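Local coordinates for protein peptide chain release factor RF2 (Thermus thermophilus, PDB 2IHR) that recognises the stop codons UGA and UAA on the ribosome and directs hydrolysis of the finished peptide from the P-site tRNA, ending translation, at residues Glu134-Leu137 against Arg138-Arg142; Ile305-Gly308 against Ser309-Ser313; Ser313-Leu316 against Asp317-Tyr320; Leu276-Leu279 against Lys280-Tyr284; Gly126-Ala129 against Cys130-Ala133. One frame throughout, in Å; residues are numbered along the deposited sequence.

Contact 1: Glu134-Leu137 against Arg138-Arg142; sequences EMLL and RMYTR
Glu134 and Arg138 form an i to i+4 salt bridge on the outer side of helix 127-145, within a local helical contact whose opposite flank of leucine, methionine and tyrosine lies against the mixed sheet. Four i to i+4 backbone bonds carry the helix through, from Arg138 N on Glu134 O to Thr141 N on Leu137 O. In the ion pair, Arg138 NH1 stands 2.8 Å from Glu134 OE2, yet the N-H...O angle is only 117°, a weak hydrogen bond. The glutamate chain is extended, with CG opposite the backbone N (chi1 -173°), and this brings CG over one guanidinium face while the carboxylate and guanidinium planes stay 67° apart. One turn on, Thr141 OG1 gives a 2.8 Å bond to Leu137 O, and Thr141 N reaches that oxygen from the other face of the carbonyl plane. On the buried flank, Leu136 and Met139 lie side by side with CD2 and CE 3.8 Å apart; Leu136 also meets Ala206, and Tyr140 binds Glu183 through its hydroxyl. The doubly held Leu137 carbonyl satisfies the threonine hydroxyl within the helix itself, whereas the tilted ion pair probably owes more to charge attraction than to directional bonding.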
loop_
_atom_site.group_PDB
_atom_site.type_symbol
_atom_site.label_atom_id
_atom_site.label_comp_id
_atom_site.label_asym_id
_atom_site.label_seq_id
_atom_site.Cartn_x
_atom_site.Cartn_y
_atom_site.Cartn_z
ATOM N N GLU A 134 11.092 10.827 10.711
ATOM C CA GLU A 134 10.268 10.519 11.857
ATOM C C GLU A 134 8.856 11.096 11.623
ATOM O O GLU A 134 7.842 10.530 12.063
ATOM C CB GLU A 134 10.908 11.121 13.094
ATOM C CG GLU A 134 10.237 10.719 14.390
ATOM C CD GLU A 134 10.969 11.289 15.566
ATOM O OE1 GLU A 134 12.205 11.375 15.464
ATOM O OE2 GLU A 134 10.328 11.642 16.578
ATOM N N MET A 135 8.805 12.217 10.903
ATOM C CA MET A 135 7.556 12.870 10.605
ATOM C C MET A 135 6.677 12.036 9.717
ATOM O O MET A 135 5.457 11.894 9.953
ATOM C CB MET A 135 7.810 14.237 9.971
ATOM C CG MET A 135 8.445 15.280 10.956
ATOM S SD MET A 135 8.235 16.941 10.267
ATOM C CE MET A 135 9.929 17.413 10.038
ATOM N N LEU A 136 7.290 11.487 8.680
ATOM C CA LEU A 136 6.575 10.632 7.763
ATOM C C LEU A 136 6.100 9.387 8.553
ATOM O O LEU A 136 4.976 8.921 8.335
ATOM C CB LEU A 136 7.514 10.245 6.605
ATOM C CG LEU A 136 7.885 11.326 5.561
ATOM C CD1 LEU A 136 9.188 10.942 4.824
ATOM C CD2 LEU A 136 6.733 11.493 4.552
ATOM N N LEU A 137 6.955 8.863 9.454
ATOM C CA LEU A 137 6.643 7.682 10.285
ATOM C C LEU A 137 5.391 7.943 11.124
ATOM O O LEU A 137 4.527 7.096 11.251
ATOM C CB LEU A 137 7.789 7.360 11.268
ATOM C CG LEU A 137 8.053 5.903 11.795
ATOM C CD1 LEU A 137 8.504 5.960 13.242
ATOM C CD2 LEU A 137 6.861 5.015 11.661
ATOM N N ARG A 138 5.335 9.122 11.723
ATOM C CA ARG A 138 4.207 9.542 12.528
ATOM C C ARG A 138 2.985 9.676 11.575
ATOM O O ARG A 138 1.829 9.302 11.910
ATOM C CB ARG A 138 4.570 10.880 13.145
ATOM C CG ARG A 138 4.040 11.144 14.541
ATOM C CD ARG A 138 5.200 11.228 15.517
ATOM N NE ARG A 138 6.083 12.332 15.175
ATOM C CZ ARG A 138 7.175 12.670 15.852
ATOM N NH1 ARG A 138 7.542 11.986 16.936
ATOM N NH2 ARG A 138 7.899 13.699 15.436
ATOM N N MET A 139 3.236 10.191 10.370
ATOM C CA MET A 139 2.152 10.350 9.442
ATOM C C MET A 139 1.539 9.018 9.120
ATOM O O MET A 139 0.329 8.841 9.240
ATOM C CB MET A 139 2.630 11.012 8.179
ATOM C CG MET A 139 1.578 11.236 7.106
ATOM S SD MET A 139 2.261 12.106 5.668
ATOM C CE MET A 139 2.985 10.855 4.934
ATOM N N TYR A 140 2.356 8.065 8.707
ATOM C CA TYR A 140 1.826 6.744 8.368
ATOM C C TYR A 140 1.296 5.992 9.598
ATOM O O TYR A 140 0.395 5.177 9.507
ATOM C CB TYR A 140 2.920 5.932 7.660
ATOM C CG TYR A 140 3.268 6.491 6.309
ATOM C CD1 TYR A 140 2.297 6.642 5.346
ATOM C CD2 TYR A 140 4.553 6.945 6.016
ATOM C CE1 TYR A 140 2.563 7.242 4.143
ATOM C CE2 TYR A 140 4.841 7.540 4.784
ATOM C CZ TYR A 140 3.837 7.697 3.859
ATOM O OH TYR A 140 4.062 8.369 2.666
ATOM N N THR A 141 1.851 6.272 10.764
ATOM C CA THR A 141 1.383 5.585 11.947
ATOM C C THR A 141 0.012 6.152 12.265
ATOM O O THR A 141 -0.906 5.410 12.550
ATOM C CB THR A 141 2.353 5.786 13.117
ATOM O OG1 THR A 141 3.535 5.018 12.878
ATOM C CG2 THR A 141 1.763 5.284 14.381
ATOM N N ARG A 142 -0.131 7.474 12.196
ATOM C CA ARG A 142 -1.442 8.078 12.445
ATOM C C ARG A 142 -2.407 7.608 11.358
ATOM O O ARG A 142 -3.605 7.435 11.613
ATOM C CB ARG A 142 -1.401 9.631 12.428
ATOM C CG ARG A 142 -0.764 10.317 13.623
ATOM C CD ARG A 142 -1.707 10.266 14.861
ATOM N NE ARG A 142 -2.889 11.098 14.685
ATOM C CZ ARG A 142 -4.101 10.630 14.412
ATOM N NH1 ARG A 142 -4.281 9.312 14.323
ATOM N NH2 ARG A 142 -5.110 11.479 14.113
#

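Contact 2: Ile305-Gly308 against Ser309-Ser313; sequences IEWG and SQIRS
Trp307 folds its indole forward along its own loop to meet the backbone of Ser309 and Gln310, a surface contact just ahead of strand 312-315. Its chi1 of -169° swings CG away from the backbone N and toward the side of the carbonyl carbon, and the pyrrole part of the ring therefore follows the chain onward. NE1 donates a hydrogen bond of 3.0 Å to Gln310 O, bent to 143° at the hydrogen. Neither partner is ideally turned: the donor stands 61° out of the Gln310 carbonyl plane, off the lone pairs, and the oxygen is tilted from the indole plane. Ser309 O lies at the ring edge, 3.0 Å from Trp307 CD1. Ile311 completes the contact, its CG2 branch reaching 4.1 Å from Trp307 CD1; CG1 takes the position between backbone N and carbonyl carbon, leaving CG2 on the side of the backbone N. Ile311 is buried and bonds through its backbone to Val186 and His324, whereas Trp307 is exposed. Such a tryptophan-bearing linker, running from the long helix 268-294 to the next strand of the main sheet, probably corresponds to the switch loop described for bacterial class I release factors.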
loop_
_atom_site.group_PDB
_atom_site.type_symbol
_atom_site.label_atom_id
_atom_site.label_comp_id
_atom_site.label_asym_id
_atom_site.label_seq_id
_atom_site.Cartn_x
_atom_site.Cartn_y
_atom_site.Cartn_z
ATOM N N ILE A 305 9.049 3.437 -17.528
ATOM C CA ILE A 305 8.374 4.612 -16.975
ATOM C C ILE A 305 8.830 4.933 -15.550
ATOM O O ILE A 305 8.208 4.494 -14.587
ATOM C CB ILE A 305 6.813 4.423 -16.987
ATOM C CG1 ILE A 305 6.388 3.141 -16.232
ATOM C CG2 ILE A 305 6.304 4.401 -18.436
ATOM C CD1 ILE A 305 6.698 1.789 -16.937
ATOM N N GLU A 306 9.901 5.714 -15.408
ATOM C CA GLU A 306 10.406 6.035 -14.071
ATOM C C GLU A 306 10.482 7.502 -13.679
ATOM O O GLU A 306 10.911 8.359 -14.453
ATOM C CB GLU A 306 11.775 5.407 -13.870
ATOM C CG GLU A 306 11.790 3.903 -14.096
ATOM C CD GLU A 306 13.175 3.311 -13.918
ATOM O OE1 GLU A 306 14.151 4.097 -13.963
ATOM O OE2 GLU A 306 13.292 2.073 -13.748
ATOM N N TRP A 307 10.088 7.754 -12.435
ATOM C CA TRP A 307 10.051 9.091 -11.843
ATOM C C TRP A 307 11.243 9.233 -10.891
ATOM O O TRP A 307 11.321 8.545 -9.871
ATOM C CB TRP A 307 8.716 9.240 -11.097
ATOM C CG TRP A 307 8.404 10.616 -10.670
ATOM C CD1 TRP A 307 9.018 11.323 -9.685
ATOM C CD2 TRP A 307 7.430 11.488 -11.250
ATOM N NE1 TRP A 307 8.488 12.591 -9.616
ATOM C CE2 TRP A 307 7.516 12.718 -10.568
ATOM C CE3 TRP A 307 6.496 11.351 -12.291
ATOM C CZ2 TRP A 307 6.712 13.803 -10.886
ATOM C CZ3 TRP A 307 5.694 12.438 -12.613
ATOM C CH2 TRP A 307 5.810 13.647 -11.911
ATOM N N GLY A 308 12.168 10.127 -11.222
ATOM C CA GLY A 308 13.371 10.300 -10.415
ATOM C C GLY A 308 13.306 11.129 -9.145
ATOM O O GLY A 308 13.724 10.660 -8.073
ATOM N N SER A 309 12.807 12.360 -9.257
ATOM C CA SER A 309 12.694 13.257 -8.105
ATOM C C SER A 309 11.493 12.894 -7.233
ATOM O O SER A 309 10.836 11.849 -7.418
ATOM C CB SER A 309 12.541 14.719 -8.560
ATOM O OG SER A 309 11.237 14.964 -9.081
ATOM N N GLN A 310 11.194 13.787 -6.293
ATOM C CA GLN A 310 10.081 13.576 -5.379
ATOM C C GLN A 310 8.741 13.383 -6.056
ATOM O O GLN A 310 8.405 14.059 -7.044
ATOM C CB GLN A 310 9.906 14.748 -4.433
ATOM C CG GLN A 310 11.010 15.776 -4.423
ATOM C CD GLN A 310 11.016 16.748 -5.613
ATOM O OE1 GLN A 310 9.978 17.079 -6.192
ATOM N NE2 GLN A 310 12.212 17.238 -5.947
ATOM N N ILE A 311 7.978 12.438 -5.517
ATOM C CA ILE A 311 6.627 12.255 -5.989
ATOM C C ILE A 311 5.717 13.311 -5.281
ATOM O O ILE A 311 4.719 13.774 -5.845
ATOM C CB ILE A 311 6.130 10.886 -5.652
ATOM C CG1 ILE A 311 6.163 10.703 -4.124
ATOM C CG2 ILE A 311 6.952 9.858 -6.419
ATOM C CD1 ILE A 311 5.426 9.481 -3.681
ATOM N N ARG A 312 6.078 13.730 -4.068
ATOM C CA ARG A 312 5.210 14.677 -3.402
ATOM C C ARG A 312 5.963 15.705 -2.607
ATOM O O ARG A 312 7.043 15.408 -2.131
ATOM C CB ARG A 312 4.184 13.904 -2.521
ATOM C CG ARG A 312 3.162 14.852 -1.907
ATOM C CD ARG A 312 2.382 14.142 -0.940
ATOM N NE ARG A 312 1.718 13.029 -1.571
ATOM C CZ ARG A 312 1.594 11.860 -0.992
ATOM N NH1 ARG A 312 2.114 11.698 0.225
ATOM N NH2 ARG A 312 0.989 10.868 -1.639
ATOM N N SER A 313 5.438 16.941 -2.502
ATOM C CA SER A 313 6.131 17.982 -1.705
ATOM C C SER A 313 5.296 18.586 -0.598
ATOM O O SER A 313 4.070 18.906 -0.758
ATOM C CB SER A 313 6.698 19.115 -2.566
ATOM O OG SER A 313 7.889 18.690 -3.216
#

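Contact 3: Ser313-Leu316 against Asp317-Tyr320; sequences SYVL and DKNY
Leu316 O is gripped twice by Asn319, through its backbone N and its side-chain ND2, at the tip of the beta hairpin that joins strands 312-315 and 320-323. Both bonds are weak: the backbone N lies 3.3 Å from Leu316 O, and ND2 comes to 2.6 Å of the same oxygen but at an angle of only 118°. With CG opposite its own carbonyl carbon (chi1 -67°), the Asn319 amide is carried back to that acceptor. Below the turn, Val315 and Tyr320 form an antiparallel hydrogen-bonded pair: Val315 N gives Tyr320 O a 3.0 Å bond, and Tyr320 N returns a weak one to Val315 O. Asn319 and Tyr320 both face Val315, which makes a G1 beta bulge, and Asn319 has the positive phi, 52°, expected at its first position. The Val315 and Tyr320 side chains lie on the same face of the hairpin, though their closest approach in the model is too short to be trusted. Asp317, meanwhile, directs its carboxylate outside the hairpin to a salt bridge with Arg201, on strand 201-213, while Leu316 packs on Leu189 and Pro333. Val315 CG2 touches the turn itself, 3.5 Å from Asp317 OD1 and 3.9 Å from Lys318 CD.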
loop_
_atom_site.group_PDB
_atom_site.type_symbol
_atom_site.label_atom_id
_atom_site.label_comp_id
_atom_site.label_asym_id
_atom_site.label_seq_id
_atom_site.Cartn_x
_atom_site.Cartn_y
_atom_site.Cartn_z
ATOM N N SER A 313 5.438 16.941 -2.502
ATOM C CA SER A 313 6.131 17.982 -1.705
ATOM C C SER A 313 5.296 18.586 -0.598
ATOM O O SER A 313 4.070 18.906 -0.758
ATOM C CB SER A 313 6.698 19.115 -2.566
ATOM O OG SER A 313 7.889 18.690 -3.216
ATOM N N TYR A 314 5.973 18.727 0.546
ATOM C CA TYR A 314 5.349 19.272 1.737
ATOM C C TYR A 314 6.028 20.559 2.078
ATOM O O TYR A 314 6.968 20.575 2.855
ATOM C CB TYR A 314 5.503 18.306 2.896
ATOM C CG TYR A 314 4.963 16.923 2.638
ATOM C CD1 TYR A 314 5.582 16.071 1.698
ATOM C CD2 TYR A 314 3.866 16.427 3.375
ATOM C CE1 TYR A 314 5.145 14.768 1.493
ATOM C CE2 TYR A 314 3.417 15.112 3.186
ATOM C CZ TYR A 314 4.069 14.302 2.259
ATOM O OH TYR A 314 3.712 12.993 2.159
ATOM N N VAL A 315 5.556 21.663 1.536
ATOM C CA VAL A 315 6.273 22.883 1.828
ATOM C C VAL A 315 5.454 23.725 2.768
ATOM O O VAL A 315 4.513 24.403 2.385
ATOM C CB VAL A 315 6.752 23.601 0.488
ATOM C CG1 VAL A 315 5.891 23.219 -0.624
ATOM C CG2 VAL A 315 6.833 25.120 0.666
ATOM N N LEU A 316 5.897 23.641 4.018
ATOM C CA LEU A 316 5.282 24.221 5.181
ATOM C C LEU A 316 5.242 25.708 5.447
ATOM O O LEU A 316 4.274 26.180 6.027
ATOM C CB LEU A 316 5.836 23.474 6.388
ATOM C CG LEU A 316 5.926 21.927 6.204
ATOM C CD1 LEU A 316 6.201 21.333 7.545
ATOM C CD2 LEU A 316 4.654 21.236 5.618
ATOM N N ASP A 317 6.254 26.457 5.054
ATOM C CA ASP A 317 6.215 27.902 5.270
ATOM C C ASP A 317 5.282 28.578 4.282
ATOM O O ASP A 317 5.049 29.778 4.378
ATOM C CB ASP A 317 7.595 28.515 5.098
ATOM C CG ASP A 317 8.353 27.876 3.967
ATOM O OD1 ASP A 317 7.787 27.739 2.856
ATOM O OD2 ASP A 317 9.513 27.497 4.192
ATOM N N LYS A 318 4.772 27.827 3.315
ATOM C CA LYS A 318 3.864 28.383 2.322
ATOM C C LYS A 318 2.562 27.595 2.380
ATOM O O LYS A 318 1.703 27.720 1.527
ATOM C CB LYS A 318 4.516 28.333 0.922
ATOM C CG LYS A 318 5.650 29.350 0.798
ATOM C CD LYS A 318 6.724 28.943 -0.204
ATOM C CE LYS A 318 7.182 30.121 -1.084
ATOM N NZ LYS A 318 6.271 30.310 -2.299
ATOM N N ASN A 319 2.454 26.728 3.375
ATOM C CA ASN A 319 1.231 25.975 3.635
ATOM C C ASN A 319 0.502 25.164 2.613
ATOM O O ASN A 319 -0.709 25.311 2.447
ATOM C CB ASN A 319 0.182 26.897 4.264
ATOM C CG ASN A 319 0.565 27.360 5.629
ATOM O OD1 ASN A 319 -0.182 28.081 6.277
ATOM N ND2 ASN A 319 1.740 26.942 6.090
ATOM N N TYR A 320 1.206 24.266 1.966
ATOM C CA TYR A 320 0.568 23.391 0.997
ATOM C C TYR A 320 1.415 22.125 0.883
ATOM O O TYR A 320 2.621 22.118 1.225
ATOM C CB TYR A 320 0.420 24.086 -0.376
ATOM C CG TYR A 320 1.722 24.331 -1.118
ATOM C CD1 TYR A 320 2.212 23.417 -2.026
ATOM C CD2 TYR A 320 2.457 25.483 -0.903
ATOM C CE1 TYR A 320 3.383 23.644 -2.710
ATOM C CE2 TYR A 320 3.625 25.717 -1.566
ATOM C CZ TYR A 320 4.093 24.797 -2.492
ATOM O OH TYR A 320 5.248 25.073 -3.243
#

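Contact 4: Leu276-Leu279 against Lys280-Tyr284; sequences LKIL and KARLY
Leu279 and Leu283 meet one turn apart on helix 268-294, where they provide the main apolar touch of this local contact. Their side chains approach at a slant, with CD1 of Leu279 3.8 Å from CD1 of Leu283 and CD2 of Leu279 equally near Leu283 CG. Leu279 throws CG to the far side of its backbone N (chi1 -165°), whereas Leu283 keeps CG beside its own N (chi1 -69°), which places CD1 and CG against the Leu279 methyls. A second apolar touch joins Ile278 CG2 to the aliphatic part of Arg282, 3.9 Å from CD. Among the backbone bonds, Lys280 N to Leu276 O is 2.9 Å and Leu283 N to Leu279 O 3.1 Å; Arg282 N bonds to Ile278 O at 3.0 Å and shares itself weakly with Leu279 O. Ala281 N to Lys277 O is stretched to 3.4 Å and weak. The lysine side chain adds a polar reach: its methylenes run past Leu276 O, with CG at 3.3 Å, before NZ of Lys280 bonds to Val220 O beyond the helix. Leu279 and Leu283 also rest on Ile258 and His253 of the antiparallel three-stranded sheet, a long helix laid on a small sheet as in the GGQ domain of bacterial release factors.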
loop_
_atom_site.group_PDB
_atom_site.type_symbol
_atom_site.label_atom_id
_atom_site.label_comp_id
_atom_site.label_asym_id
_atom_site.label_seq_id
_atom_site.Cartn_x
_atom_site.Cartn_y
_atom_site.Cartn_z
ATOM N N LEU A 276 12.133 -13.061 9.675
ATOM C CA LEU A 276 12.139 -14.031 8.583
ATOM C C LEU A 276 10.928 -13.901 7.681
ATOM O O LEU A 276 10.996 -14.214 6.488
ATOM C CB LEU A 276 12.200 -15.456 9.160
ATOM C CG LEU A 276 13.473 -15.979 9.846
ATOM C CD1 LEU A 276 13.119 -17.276 10.531
ATOM C CD2 LEU A 276 14.613 -16.203 8.832
ATOM N N LYS A 277 9.816 -13.454 8.268
ATOM C CA LYS A 277 8.568 -13.263 7.545
ATOM C C LYS A 277 8.765 -12.054 6.623
ATOM O O LYS A 277 8.344 -12.077 5.458
ATOM C CB LYS A 277 7.412 -13.046 8.530
ATOM C CG LYS A 277 6.202 -13.912 8.188
ATOM C CD LYS A 277 5.016 -13.648 9.097
ATOM C CE LYS A 277 5.317 -14.072 10.508
ATOM N NZ LYS A 277 4.061 -14.381 11.228
ATOM N N ILE A 278 9.416 -11.010 7.147
ATOM C CA ILE A 278 9.734 -9.826 6.345
ATOM C C ILE A 278 10.757 -10.226 5.282
ATOM O O ILE A 278 10.504 -10.069 4.087
ATOM C CB ILE A 278 10.354 -8.626 7.175
ATOM C CG1 ILE A 278 9.258 -7.751 7.811
ATOM C CG2 ILE A 278 11.098 -7.679 6.222
ATOM C CD1 ILE A 278 8.560 -8.317 8.984
ATOM N N LEU A 279 11.896 -10.756 5.719
ATOM C CA LEU A 279 12.958 -11.172 4.805
ATOM C C LEU A 279 12.444 -11.964 3.615
ATOM O O LEU A 279 12.815 -11.716 2.452
ATOM C CB LEU A 279 13.999 -12.019 5.537
ATOM C CG LEU A 279 15.345 -12.231 4.818
ATOM C CD1 LEU A 279 15.579 -13.719 4.586
ATOM C CD2 LEU A 279 15.396 -11.455 3.494
ATOM N N LYS A 280 11.589 -12.924 3.903
ATOM C CA LYS A 280 11.065 -13.744 2.838
ATOM C C LYS A 280 10.406 -12.854 1.785
ATOM O O LYS A 280 10.698 -12.951 0.577
ATOM C CB LYS A 280 10.077 -14.779 3.410
ATOM C CG LYS A 280 10.707 -16.147 3.813
ATOM C CD LYS A 280 9.778 -16.941 4.737
ATOM C CE LYS A 280 9.979 -18.433 4.654
ATOM N NZ LYS A 280 8.836 -19.111 3.965
ATOM N N ALA A 281 9.538 -11.967 2.263
ATOM C CA ALA A 281 8.794 -11.034 1.418
ATOM C C ALA A 281 9.650 -10.064 0.599
ATOM O O ALA A 281 9.222 -9.578 -0.445
ATOM C CB ALA A 281 7.860 -10.267 2.265
ATOM N N ARG A 282 10.844 -9.761 1.088
ATOM C CA ARG A 282 11.743 -8.871 0.374
ATOM C C ARG A 282 12.427 -9.605 -0.779
ATOM O O ARG A 282 12.751 -9.020 -1.808
ATOM C CB ARG A 282 12.777 -8.316 1.336
ATOM C CG ARG A 282 12.198 -7.345 2.348
ATOM C CD ARG A 282 13.293 -6.659 3.111
ATOM N NE ARG A 282 14.210 -6.126 2.131
ATOM C CZ ARG A 282 15.424 -5.670 2.402
ATOM N NH1 ARG A 282 15.917 -5.661 3.642
ATOM N NH2 ARG A 282 16.143 -5.209 1.395
ATOM N N LEU A 283 12.647 -10.901 -0.583
ATOM C CA LEU A 283 13.261 -11.739 -1.596
ATOM C C LEU A 283 12.209 -11.927 -2.673
ATOM O O LEU A 283 12.499 -11.866 -3.865
ATOM C CB LEU A 283 13.640 -13.080 -0.977
ATOM C CG LEU A 283 14.781 -13.017 0.044
ATOM C CD1 LEU A 283 14.848 -14.290 0.889
ATOM C CD2 LEU A 283 16.079 -12.778 -0.729
ATOM N N TYR A 284 10.979 -12.153 -2.235
ATOM C CA TYR A 284 9.848 -12.323 -3.134
ATOM C C TYR A 284 9.700 -11.099 -4.046
ATOM O O TYR A 284 9.279 -11.188 -5.200
ATOM C CB TYR A 284 8.576 -12.464 -2.313
ATOM C CG TYR A 284 7.357 -12.650 -3.165
ATOM C CD1 TYR A 284 7.093 -13.874 -3.785
ATOM C CD2 TYR A 284 6.462 -11.617 -3.357
ATOM C CE1 TYR A 284 5.951 -14.060 -4.574
ATOM C CE2 TYR A 284 5.314 -11.793 -4.152
ATOM C CZ TYR A 284 5.071 -13.017 -4.744
ATOM O OH TYR A 284 3.927 -13.205 -5.448
#

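Contact 5: Gly126-Ala129 against Cys130-Ala133; sequences GTEA and CDWA
Cys130 and Gly126 meet across the first turn of helix 127-145, a helix N-terminus that is loosely bonded at its start and tightly packed one turn later. At the loose end, Gly126 is exposed with a positive phi, and its carbonyl receives weak bonds alone, from Ala129 N and from Cys130 N, the latter 3.5 Å away; the N-H of Cys130 makes another weak one to Thr127 O. Bonding firms up from there: Asp131 N to Thr127 O is 3.2 Å at 162°, Trp132 N to Glu128 O is 3.0 Å, and Ala133 N to Ala129 O is also 3.0 Å. The buried flank lies on the sheet, with Ala129 on Pro122, Ala133 on Ile120 and Trp132 on Ala206, while the indole NE1 of Trp132 is satisfied by His187 O. Glu128 and Asp131 bring like charges together, OE1 of the first 4.2 Å from OD2 of the second, yet both form salt bridges to Arg191 NH2, which probably offsets their repulsion. Glu128 is buried among Leu189 and Pro194, whereas Asp131 remains partly exposed. Back at the first turn, a chi1 of -59° sets the Cys130 sulfur beside its backbone N, leaving SG 3.7 Å from Gly126 O.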
loop_
_atom_site.group_PDB
_atom_site.type_symbol
_atom_site.label_atom_id
_atom_site.label_comp_id
_atom_site.label_asym_id
_atom_site.label_seq_id
_atom_site.Cartn_x
_atom_site.Cartn_y
_atom_site.Cartn_z
ATOM N N GLY A 126 20.691 16.168 6.191
ATOM C CA GLY A 126 21.349 16.066 7.488
ATOM C C GLY A 126 20.422 15.837 8.660
ATOM O O GLY A 126 19.577 14.963 8.593
ATOM N N THR A 127 20.540 16.602 9.734
ATOM C CA THR A 127 19.650 16.347 10.853
ATOM C C THR A 127 18.208 16.595 10.439
ATOM O O THR A 127 17.291 15.896 10.914
ATOM C CB THR A 127 19.959 17.241 12.042
ATOM O OG1 THR A 127 21.375 17.338 12.192
ATOM C CG2 THR A 127 19.340 16.649 13.325
ATOM N N GLU A 128 18.015 17.594 9.564
ATOM C CA GLU A 128 16.684 17.931 9.071
ATOM C C GLU A 128 16.043 16.691 8.455
ATOM O O GLU A 128 14.849 16.427 8.672
ATOM C CB GLU A 128 16.752 19.034 8.017
ATOM C CG GLU A 128 16.208 20.394 8.438
ATOM C CD GLU A 128 14.673 20.459 8.634
ATOM O OE1 GLU A 128 14.203 20.210 9.779
ATOM O OE2 GLU A 128 13.942 20.768 7.653
ATOM N N ALA A 129 16.823 15.918 7.698
ATOM C CA ALA A 129 16.256 14.717 7.093
ATOM C C ALA A 129 15.837 13.591 8.077
ATOM O O ALA A 129 14.956 12.776 7.778
ATOM C CB ALA A 129 17.215 14.162 6.020
ATOM N N CYS A 130 16.454 13.536 9.243
ATOM C CA CYS A 130 16.113 12.486 10.194
ATOM C C CYS A 130 14.796 12.846 10.868
ATOM O O CYS A 130 13.958 11.979 11.136
ATOM C CB CYS A 130 17.225 12.308 11.263
ATOM S SG CYS A 130 18.890 11.892 10.632
ATOM N N ASP A 131 14.631 14.132 11.137
ATOM C CA ASP A 131 13.418 14.631 11.757
ATOM C C ASP A 131 12.263 14.375 10.773
ATOM O O ASP A 131 11.201 13.856 11.153
ATOM C CB ASP A 131 13.603 16.129 12.064
ATOM C CG ASP A 131 12.474 16.718 12.913
ATOM O OD1 ASP A 131 11.961 16.021 13.823
ATOM O OD2 ASP A 131 12.119 17.903 12.673
ATOM N N TRP A 132 12.496 14.714 9.504
ATOM C CA TRP A 132 11.510 14.520 8.438
ATOM C C TRP A 132 11.085 13.049 8.318
ATOM O O TRP A 132 9.915 12.734 8.113
ATOM C CB TRP A 132 12.113 15.020 7.122
ATOM C CG TRP A 132 11.242 14.924 5.866
ATOM C CD1 TRP A 132 11.684 14.648 4.600
ATOM C CD2 TRP A 132 9.812 15.123 5.757
ATOM N NE1 TRP A 132 10.626 14.652 3.723
ATOM C CE2 TRP A 132 9.468 14.940 4.404
ATOM C CE3 TRP A 132 8.789 15.441 6.674
ATOM C CZ2 TRP A 132 8.163 15.054 3.942
ATOM C CZ3 TRP A 132 7.474 15.561 6.205
ATOM C CH2 TRP A 132 7.184 15.364 4.860
ATOM N N ALA A 133 12.042 12.142 8.412
ATOM C CA ALA A 133 11.751 10.728 8.332
ATOM C C ALA A 133 10.807 10.305 9.525
ATOM O O ALA A 133 9.830 9.529 9.373
ATOM C CB ALA A 133 13.079 9.965 8.356
#

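Contacts 5 and 1 are successive turns of helix 127-145: the first is largely buried, with two acids paired to Arg191, and the second is partly buried, with an ion pair on its outer side. Contacts 2 and 3 share Ser313 and strand 312-315, running from an exposed linker into a half-buried hairpin. Helix and strand meet through Tyr314, whose ring packs edge-to-face with Trp132 and whose hydroxyl oxygen touches Met139 CE at 3.6 Å. Contact 4 stands apart on a separate three-stranded sheet, its centre about 23 Å or more from the others. Backbone bonds dominate the helical contacts, joined in contact 1 by a threonine hydroxyl, whereas contact 2 depends on an indole N-H and contact 3 adds a side-chain amide.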